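Local coordinates for RabGDI protein (Plasmodium falciparum 3D7, PDB 3P1W) that probably acts as a Rab GDP-dissociation inhibitor, keeping Rab GTPases in the GDP-bound state and shuttling them between membranes and cytosol, at residues V23-L26 with K31-I34; L190-I195 with L228-I233; S334-I337 with N341-N344; A384-E387 with K393-E396. All coordinates share one frame; numbering follows the deposited sequence.

Interaction 1 (V23-L26 with K31-I34)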
loop_
_atom_site.group_PDB
_atom_site.type_symbol
_atom_site.label_atom_id
_atom_site.label_comp_id
_atom_site.label_asym_id
_atom_site.label_seq_id
_atom_site.Cartn_x
_atom_site.Cartn_y
_atom_site.Cartn_z
ATOM N N VAL A 23 3.487 -26.097 0.135
ATOM C CA VAL A 23 3.159 -24.995 -0.771
ATOM C C VAL A 23 4.403 -24.627 -1.569
ATOM O O VAL A 23 5.500 -24.532 -1.012
ATOM C CB VAL A 23 2.650 -23.759 -0.009
ATOM C CG1 VAL A 23 2.176 -22.661 -0.985
ATOM C CG2 VAL A 23 1.510 -24.131 0.935
ATOM N N ILE A 24 4.233 -24.447 -2.876
ATOM C CA ILE A 24 5.262 -23.805 -3.699
ATOM C C ILE A 24 4.754 -22.383 -4.038
ATOM O O ILE A 24 3.592 -22.178 -4.409
ATOM C CB ILE A 24 5.596 -24.594 -4.971
ATOM C CG1 ILE A 24 6.183 -25.965 -4.616
ATOM C CG2 ILE A 24 6.583 -23.818 -5.871
ATOM C CD1 ILE A 24 6.424 -26.850 -5.825
ATOM N N ILE A 25 5.642 -21.419 -3.877
ATOM C CA ILE A 25 5.299 -20.015 -4.046
ATOM C C ILE A 25 6.088 -19.499 -5.224
ATOM O O ILE A 25 7.292 -19.711 -5.278
ATOM C CB ILE A 25 5.581 -19.181 -2.751
ATOM C CG1 ILE A 25 4.710 -19.637 -1.571
ATOM C CG2 ILE A 25 5.233 -17.701 -2.991
ATOM C CD1 ILE A 25 5.348 -20.671 -0.659
ATOM N N LEU A 26 5.421 -18.836 -6.180
ATOM C CA LEU A 26 6.069 -18.368 -7.382
ATOM C C LEU A 26 5.997 -16.840 -7.385
ATOM O O LEU A 26 4.902 -16.287 -7.329
ATOM C CB LEU A 26 5.381 -18.936 -8.617
ATOM C CG LEU A 26 5.218 -20.459 -8.652
ATOM C CD1 LEU A 26 4.494 -20.849 -9.922
ATOM C CD2 LEU A 26 6.556 -21.158 -8.548
ATOM N N LYS A 31 3.639 -9.581 -1.239
ATOM C CA LYS A 31 2.598 -10.493 -0.752
ATOM C C LYS A 31 3.091 -11.956 -0.661
ATOM O O LYS A 31 2.841 -12.644 0.336
ATOM C CB LYS A 31 1.370 -10.447 -1.640
ATOM C CG LYS A 31 0.554 -9.122 -1.604
ATOM C CD LYS A 31 -0.480 -9.157 -2.722
ATOM C CE LYS A 31 -1.318 -7.935 -2.804
ATOM N NZ LYS A 31 -2.442 -8.091 -3.764
ATOM N N GLU A 32 3.787 -12.402 -1.695
ATOM C CA GLU A 32 4.337 -13.776 -1.721
ATOM C C GLU A 32 5.334 -14.012 -0.580
ATOM O O GLU A 32 5.321 -15.072 0.075
ATOM C CB GLU A 32 4.989 -14.058 -3.063
ATOM C CG GLU A 32 4.002 -14.494 -4.170
ATOM C CD GLU A 32 3.171 -13.342 -4.761
ATOM O OE1 GLU A 32 3.636 -12.186 -4.717
ATOM O OE2 GLU A 32 2.055 -13.604 -5.265
ATOM N N CYS A 33 6.213 -13.036 -0.366
ATOM C CA CYS A 33 7.202 -13.115 0.706
ATOM C C CYS A 33 6.544 -13.181 2.094
ATOM O O CYS A 33 6.912 -14.023 2.946
ATOM C CB CYS A 33 8.130 -11.937 0.636
ATOM S SG CYS A 33 9.210 -11.980 -0.778
ATOM N N ILE A 34 5.554 -12.318 2.313
ATOM C CA ILE A 34 4.817 -12.284 3.591
ATOM C C ILE A 34 4.084 -13.605 3.857
ATOM O O ILE A 34 4.170 -14.182 4.976
ATOM C CB ILE A 34 3.821 -11.067 3.634
ATOM C CG1 ILE A 34 4.605 -9.754 3.583
ATOM C CG2 ILE A 34 2.944 -11.149 4.864
ATOM C CD1 ILE A 34 3.782 -8.486 3.180
#
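I25 and E32 meet inside the first beta-alpha-beta unit of the chain, strand 20-26, helix 30-41 and strand 46-49. This is the Rossmann-like start of the GDI fold, which resembles the FAD-binding region of flavoproteins. A short loop, 27-29, leads from strand 20-26 into helix 30-41. The backbones come closest at I25 CA and E32 CA, 6.7 Å apart. The contact is small, buried and apolar in kind, although a glutamate supplies half of it.

I25 turns its side chain toward the helix. Its CG2 branch, set anti to the backbone N, lies 3.6 Å from E32 CG and 3.7 Å from E32 CB. The two side chains point in opposing senses and touch along their flanks. The side chain of I25 also packs on S36 and L39, further along the same helix. E32 thus presents its methylene groups to the strand. Its chain then bends at CG (chi2 76°), and the carboxylate goes elsewhere: OE2 is hydrogen-bonded to the hydroxyl of T430. That bond gives a buried acid a polar partner.

L26 joins through its backbone. Its side chain points away from the helix, onto Y312 and C308. Its carbonyl oxygen O sits 3.7 Å from E32 CG.

Interaction 2 (L190-I195 with L228-I233)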
loop_
_atom_site.group_PDB
_atom_site.type_symbol
_atom_site.label_atom_id
_atom_site.label_comp_id
_atom_site.label_asym_id
_atom_site.label_seq_id
_atom_site.Cartn_x
_atom_site.Cartn_y
_atom_site.Cartn_z
ATOM N N LEU A 190 -27.072 2.664 13.492
ATOM C CA LEU A 190 -26.886 3.884 12.710
ATOM C C LEU A 190 -25.763 3.701 11.696
ATOM O O LEU A 190 -24.787 2.981 11.951
ATOM C CB LEU A 190 -26.555 5.067 13.618
ATOM C CG LEU A 190 -27.569 5.444 14.707
ATOM C CD1 LEU A 190 -27.138 6.742 15.352
ATOM C CD2 LEU A 190 -28.983 5.555 14.154
ATOM N N THR A 191 -25.906 4.371 10.554
ATOM C CA THR A 191 -24.860 4.405 9.546
ATOM C C THR A 191 -23.818 5.463 9.903
ATOM O O THR A 191 -24.064 6.333 10.732
ATOM C CB THR A 191 -25.419 4.739 8.153
ATOM O OG1 THR A 191 -25.917 6.079 8.145
ATOM C CG2 THR A 191 -26.533 3.767 7.757
ATOM N N MET A 192 -22.647 5.420 9.261
ATOM C CA MET A 192 -21.653 6.454 9.546
ATOM C C MET A 192 -22.179 7.831 9.167
ATOM O O MET A 192 -21.846 8.817 9.824
ATOM C CB MET A 192 -20.323 6.196 8.819
ATOM C CG MET A 192 -19.201 7.121 9.315
ATOM S SD MET A 192 -18.855 6.873 11.066
ATOM C CE MET A 192 -18.033 8.389 11.523
ATOM N N LEU A 193 -22.985 7.901 8.111
ATOM C CA LEU A 193 -23.525 9.175 7.647
ATOM C C LEU A 193 -24.400 9.797 8.737
ATOM O O LEU A 193 -24.333 10.991 8.987
ATOM C CB LEU A 193 -24.336 8.996 6.355
ATOM C CG LEU A 193 -25.082 10.242 5.849
ATOM C CD1 LEU A 193 -24.116 11.363 5.521
ATOM C CD2 LEU A 193 -25.988 9.927 4.659
ATOM N N GLU A 194 -25.198 8.970 9.401
ATOM C CA GLU A 194 -26.040 9.468 10.495
ATOM C C GLU A 194 -25.173 9.989 11.645
ATOM O O GLU A 194 -25.523 10.985 12.266
ATOM C CB GLU A 194 -27.030 8.399 10.967
ATOM C CG GLU A 194 -28.108 8.086 9.926
ATOM C CD GLU A 194 -29.017 6.942 10.337
ATOM O OE1 GLU A 194 -30.020 7.195 11.036
ATOM O OE2 GLU A 194 -28.745 5.791 9.949
ATOM N N ILE A 195 -24.016 9.359 11.886
ATOM C CA ILE A 195 -23.083 9.854 12.908
ATOM C C ILE A 195 -22.482 11.205 12.507
ATOM O O ILE A 195 -22.371 12.104 13.333
ATOM C CB ILE A 195 -21.931 8.870 13.189
ATOM C CG1 ILE A 195 -22.450 7.563 13.797
ATOM C CG2 ILE A 195 -20.899 9.523 14.123
ATOM C CD1 ILE A 195 -23.075 7.723 15.185
ATOM N N LEU A 228 -17.763 0.288 12.048
ATOM C CA LEU A 228 -16.684 -0.057 11.122
ATOM C C LEU A 228 -15.776 1.147 10.888
ATOM O O LEU A 228 -14.546 1.029 10.891
ATOM C CB LEU A 228 -17.269 -0.530 9.789
ATOM C CG LEU A 228 -18.088 -1.822 9.803
ATOM C CD1 LEU A 228 -19.150 -1.797 8.670
ATOM C CD2 LEU A 228 -17.178 -3.053 9.725
ATOM N N THR A 229 -16.388 2.315 10.729
ATOM C CA THR A 229 -15.654 3.521 10.391
ATOM C C THR A 229 -15.077 4.174 11.650
ATOM O O THR A 229 -13.943 4.647 11.657
ATOM C CB THR A 229 -16.548 4.490 9.619
ATOM O OG1 THR A 229 -16.975 3.865 8.396
ATOM C CG2 THR A 229 -15.793 5.779 9.301
ATOM N N LEU A 230 -15.841 4.152 12.737
ATOM C CA LEU A 230 -15.349 4.684 13.987
ATOM C C LEU A 230 -14.069 3.963 14.412
ATOM O O LEU A 230 -13.132 4.602 14.878
ATOM C CB LEU A 230 -16.432 4.596 15.080
ATOM C CG LEU A 230 -17.624 5.539 14.889
ATOM C CD1 LEU A 230 -18.798 5.137 15.808
ATOM C CD2 LEU A 230 -17.222 6.994 15.156
ATOM N N GLU A 231 -14.031 2.644 14.253
ATOM C CA GLU A 231 -12.849 1.868 14.630
ATOM C C GLU A 231 -11.636 2.296 13.820
ATOM O O GLU A 231 -10.536 2.409 14.340
ATOM C CB GLU A 231 -13.085 0.357 14.428
ATOM C CG GLU A 231 -14.022 -0.277 15.436
ATOM C CD GLU A 231 -13.390 -0.513 16.801
ATOM O OE1 GLU A 231 -12.349 0.106 17.123
ATOM O OE2 GLU A 231 -13.956 -1.319 17.567
ATOM N N ARG A 232 -11.853 2.533 12.538
ATOM C CA ARG A 232 -10.777 2.924 11.639
ATOM C C ARG A 232 -10.262 4.322 11.951
ATOM O O ARG A 232 -9.051 4.558 11.979
ATOM C CB ARG A 232 -11.258 2.846 10.196
ATOM C CG ARG A 232 -11.443 1.406 9.713
ATOM C CD ARG A 232 -12.166 1.363 8.408
ATOM N NE ARG A 232 -11.324 1.806 7.304
ATOM C CZ ARG A 232 -10.478 1.023 6.628
ATOM N NH1 ARG A 232 -10.338 -0.268 6.922
ATOM N NH2 ARG A 232 -9.769 1.539 5.643
ATOM N N ILE A 233 -11.180 5.247 12.194
ATOM C CA ILE A 233 -10.803 6.613 12.589
ATOM C C ILE A 233 -10.067 6.572 13.920
ATOM O O ILE A 233 -8.994 7.150 14.052
ATOM C CB ILE A 233 -12.020 7.574 12.624
ATOM C CG1 ILE A 233 -12.601 7.705 11.219
ATOM C CG2 ILE A 233 -11.602 8.972 13.128
ATOM C CD1 ILE A 233 -13.816 8.616 11.106
#
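M192 and T229 form the tight centre of this contact. M192 leaves its helix with CG anti to the backbone N (chi1 -169°), then bends at chi2. This lays the thioether across the threonine. SD rests 3.6 Å from T229 CB, and M192 CG is 3.7 Å from T229 CG2. The methyl end goes further in: M192 CE is 4.0 Å from L230 CD2 and 4.2 Å from I233 CD1. F167 of helix 158-173 also packs on M192 and I233. T229 OG1 borders the methionine chain too, and is hydrogen-bonded to the hydroxyl of Y216.

The two helices, 192-198 and 226-243, belong to the small helical domain of the Rab GDI fold. Helix 192-198 meets the longer helix by its first turn.

The solvent side is the outer face of that turn, away from helix 226-243, where E194 is exposed. The helix start there is held by its own capping box, with T191 as the N-cap. E194 N donates to T191 OG1 at 3.2 Å. In return T191 N donates to E194 OE2 at 3.2 Å, almost straight at 175°, but reaching the oxygen from above the carboxylate plane.

Interaction 3 (S334-I337 with N341-N344)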
loop_
_atom_site.group_PDB
_atom_site.type_symbol
_atom_site.label_atom_id
_atom_site.label_comp_id
_atom_site.label_asym_id
_atom_site.label_seq_id
_atom_site.Cartn_x
_atom_site.Cartn_y
_atom_site.Cartn_z
ATOM N N SER A 334 14.467 18.132 -6.928
ATOM C CA SER A 334 15.596 18.866 -6.356
ATOM C C SER A 334 15.337 19.318 -4.912
ATOM O O SER A 334 16.269 19.693 -4.198
ATOM C CB SER A 334 15.858 20.152 -7.175
ATOM O OG SER A 334 15.742 19.945 -8.584
ATOM N N ASN A 335 14.066 19.339 -4.514
ATOM C CA ASN A 335 13.640 19.907 -3.232
ATOM C C ASN A 335 12.389 19.202 -2.734
ATOM O O ASN A 335 11.733 18.513 -3.520
ATOM C CB ASN A 335 13.336 21.387 -3.406
ATOM C CG ASN A 335 14.593 22.225 -3.525
ATOM O OD1 ASN A 335 15.422 22.280 -2.591
ATOM N ND2 ASN A 335 14.767 22.859 -4.680
ATOM N N PRO A 336 12.045 19.377 -1.439
ATOM C CA PRO A 336 10.769 18.827 -0.979
ATOM C C PRO A 336 9.570 19.337 -1.778
ATOM O O PRO A 336 9.636 20.396 -2.423
ATOM C CB PRO A 336 10.668 19.316 0.477
ATOM C CG PRO A 336 12.100 19.614 0.886
ATOM C CD PRO A 336 12.736 20.141 -0.372
ATOM N N ILE A 337 8.469 18.598 -1.726
ATOM C CA ILE A 337 7.220 19.022 -2.346
ATOM C C ILE A 337 6.774 20.369 -1.736
ATOM O O ILE A 337 6.629 20.469 -0.515
ATOM C CB ILE A 337 6.100 17.986 -2.157
ATOM C CG1 ILE A 337 6.427 16.679 -2.925
ATOM C CG2 ILE A 337 4.764 18.520 -2.638
ATOM C CD1 ILE A 337 5.439 15.540 -2.652
ATOM N N ASN A 341 5.757 21.587 4.229
ATOM C CA ASN A 341 6.551 21.953 5.390
ATOM C C ASN A 341 7.976 21.394 5.324
ATOM O O ASN A 341 8.572 21.038 6.339
ATOM C CB ASN A 341 5.781 21.498 6.648
ATOM C CG ASN A 341 4.432 22.198 6.766
ATOM O OD1 ASN A 341 4.375 23.390 7.119
ATOM N ND2 ASN A 341 3.353 21.500 6.432
ATOM N N GLN A 342 8.507 21.318 4.101
ATOM C CA GLN A 342 9.853 20.817 3.844
ATOM C C GLN A 342 10.068 19.407 4.400
ATOM O O GLN A 342 11.194 19.033 4.753
ATOM C CB GLN A 342 10.927 21.795 4.379
ATOM C CG GLN A 342 10.933 23.180 3.702
ATOM C CD GLN A 342 11.241 23.099 2.205
ATOM O OE1 GLN A 342 10.344 23.237 1.367
ATOM N NE2 GLN A 342 12.511 22.863 1.864
ATOM N N THR A 343 9.000 18.617 4.453
ATOM C CA THR A 343 9.106 17.238 4.971
ATOM C C THR A 343 10.013 16.363 4.106
ATOM O O THR A 343 10.083 16.530 2.880
ATOM C CB THR A 343 7.742 16.554 5.130
ATOM O OG1 THR A 343 6.961 16.720 3.925
ATOM C CG2 THR A 343 7.003 17.130 6.359
ATOM N N ASN A 344 10.718 15.446 4.760
ATOM C CA ASN A 344 11.652 14.533 4.077
ATOM C C ASN A 344 10.965 13.248 3.631
ATOM O O ASN A 344 11.540 12.445 2.879
ATOM C CB ASN A 344 12.840 14.217 4.982
ATOM C CG ASN A 344 13.754 15.399 5.159
ATOM O OD1 ASN A 344 14.055 16.099 4.198
ATOM N ND2 ASN A 344 14.189 15.643 6.383
HETATM O O HOH W 1 8.103 16.919 0.763
HETATM O O HOH W 2 7.706 22.004 1.555
#
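P336 and Q342 pack against each other across the connection between strands 320-333 and 346-350. Their CA atoms are 5.3 Å apart.

The van der Waals part centres on the proline ring, which points toward the other segment. Q342 starts away from it, but its chain bends at chi2 (-62°) and brings the amide back to the CG-CD edge of the ring, raised to one side of the ring plane. NE2 lies 3.4 Å from P336 CG and 3.5 Å from P336 CD. Elsewhere on the ring, P336 CB touches T343 O at 3.7 Å. Y378 of strand 378-385 also packs on the proline. Q342 touches a crystal neighbour, so its pose may owe something to the lattice.

The polar part runs through two waters. Water 1 accepts from I337 N at 3.0 Å and donates to T343 O. Water 2 is held three ways: it accepts from Q342 N and donates to I337 O (2.8 Å) and Q342 OE1.

N341 and Q342 both have left-handed helical backbone angles, consistent with a reversal of the chain here. T343 OG1 bonds to T340 O just before the segment.

The polar closure is therefore indirect, through water, while the direct contact is van der Waals packing. The Q342 amide serves both.

Interaction 4 (A384-E387 with K393-E396)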
loop_
_atom_site.group_PDB
_atom_site.type_symbol
_atom_site.label_atom_id
_atom_site.label_comp_id
_atom_site.label_asym_id
_atom_site.label_seq_id
_atom_site.Cartn_x
_atom_site.Cartn_y
_atom_site.Cartn_z
ATOM N N ALA A 384 -2.214 6.391 -9.698
ATOM C CA ALA A 384 -3.599 6.551 -10.033
ATOM C C ALA A 384 -4.161 5.316 -10.702
ATOM O O ALA A 384 -3.436 4.580 -11.377
ATOM C CB ALA A 384 -3.800 7.786 -10.960
ATOM N N THR A 385 -5.466 5.117 -10.568
ATOM C CA THR A 385 -6.189 4.130 -11.383
ATOM C C THR A 385 -6.528 4.787 -12.697
ATOM O O THR A 385 -7.033 5.902 -12.717
ATOM C CB THR A 385 -7.477 3.627 -10.716
ATOM O OG1 THR A 385 -7.173 3.173 -9.400
ATOM C CG2 THR A 385 -8.110 2.444 -11.556
ATOM N N VAL A 386 -6.229 4.098 -13.800
ATOM C CA VAL A 386 -6.429 4.662 -15.117
ATOM C C VAL A 386 -7.944 4.671 -15.441
ATOM O O VAL A 386 -8.600 3.633 -15.389
ATOM C CB VAL A 386 -5.681 3.871 -16.179
ATOM C CG1 VAL A 386 -6.052 4.410 -17.569
ATOM C CG2 VAL A 386 -4.145 3.919 -15.941
ATOM N N GLU A 387 -8.491 5.840 -15.723
ATOM C CA GLU A 387 -9.893 5.988 -16.093
ATOM C C GLU A 387 -10.143 6.430 -17.534
ATOM O O GLU A 387 -11.301 6.409 -17.985
ATOM C CB GLU A 387 -10.591 6.995 -15.129
ATOM C CG GLU A 387 -10.593 6.475 -13.730
ATOM C CD GLU A 387 -11.400 7.277 -12.726
ATOM O OE1 GLU A 387 -11.928 8.375 -13.050
ATOM O OE2 GLU A 387 -11.492 6.755 -11.584
ATOM N N LYS A 393 -2.133 12.225 -18.927
ATOM C CA LYS A 393 -2.906 13.431 -18.719
ATOM C C LYS A 393 -3.659 13.407 -17.358
ATOM O O LYS A 393 -3.793 14.437 -16.700
ATOM C CB LYS A 393 -3.889 13.624 -19.896
ATOM C CG LYS A 393 -4.101 15.047 -20.324
ATOM C CD LYS A 393 -4.476 15.952 -19.164
ATOM N N GLU A 394 -4.116 12.236 -16.936
ATOM C CA GLU A 394 -4.828 12.101 -15.658
ATOM C C GLU A 394 -3.965 12.491 -14.459
ATOM O O GLU A 394 -4.494 12.831 -13.418
ATOM C CB GLU A 394 -5.344 10.678 -15.468
ATOM C CG GLU A 394 -6.369 10.244 -16.504
ATOM C CD GLU A 394 -6.800 8.817 -16.320
ATOM O OE1 GLU A 394 -7.339 8.488 -15.253
ATOM O OE2 GLU A 394 -6.654 8.026 -17.270
ATOM N N ILE A 395 -2.651 12.380 -14.585
ATOM C CA ILE A 395 -1.763 12.764 -13.486
ATOM C C ILE A 395 -1.105 14.133 -13.665
ATOM O O ILE A 395 -0.263 14.527 -12.861
ATOM C CB ILE A 395 -0.713 11.686 -13.192
ATOM C CG1 ILE A 395 0.236 11.482 -14.371
ATOM C CG2 ILE A 395 -1.431 10.395 -12.773
ATOM C CD1 ILE A 395 1.496 10.654 -13.988
ATOM N N GLU A 396 -1.548 14.885 -14.661
ATOM C CA GLU A 396 -0.981 16.220 -14.913
ATOM C C GLU A 396 -1.135 17.158 -13.724
ATOM O O GLU A 396 -0.141 17.744 -13.272
ATOM C CB GLU A 396 -1.581 16.809 -16.201
ATOM C CG GLU A 396 -1.074 18.157 -16.594
ATOM C CD GLU A 396 -1.781 18.676 -17.849
ATOM O OE1 GLU A 396 -2.543 19.642 -17.730
ATOM O OE2 GLU A 396 -1.597 18.088 -18.930
#
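E394 reaches across to the backbone of E387, near the C-terminal end of strand 378-385, an inner strand of the large mixed sheet. Its side chain can be followed outward. CB points toward segment 384-387. With CG anti to the carbonyl carbon (chi1 -63°), the extended chain delivers the carboxylate to the far backbone. There CD comes 3.5 Å from E387 N.

OE1 takes a hydrogen bond from E387 N, 2.9 Å long with an N-H...O angle of 160°, through its syn lone pair. The same oxygen lies 3.6 Å from E387 CB and forms a salt bridge with R357. OE2 lies 3.7 Å from V386 CG1 and is hydrogen-bonded to the hydroxyl of T388.

The side chain of E387 crosses that of E394 at about a right angle and leads away. Its carboxylate is held by K358 N and S359 OG. Next to this polar site is a small apolar one, where A384 CB meets I395 CG2 at 4.0 Å. Both residues also pack on I327 of strand 320-333.

Two acids thus sit near each other, with E387 OE1 5.1 Å from E394 OE1. R357 and the N-H and hydroxyl donors around them probably offset the like charges and keep both carboxylates ionised.

In the fold
The four contacts follow one another along the chain; none nests in or crosses another. Interaction 1 closes the short turn that opens the fold, between the first strand and its helix. Interaction 2 is the longer-range one: it spans 32 residues, half of them helical, within the helical region. Interaction 3 closes a three-residue bend between strands 320-333 and 346-350. Interaction 4 closes the turn after strand 378-385, which pairs with strand 320-333. Interactions 3 and 4 thus both lie at ends of strands of the same mixed sheet, with centres 23 Å apart. Interactions 1 and 3 lie on opposite sides of the chain's centre, with centres 37 Å apart. No two contacts touch.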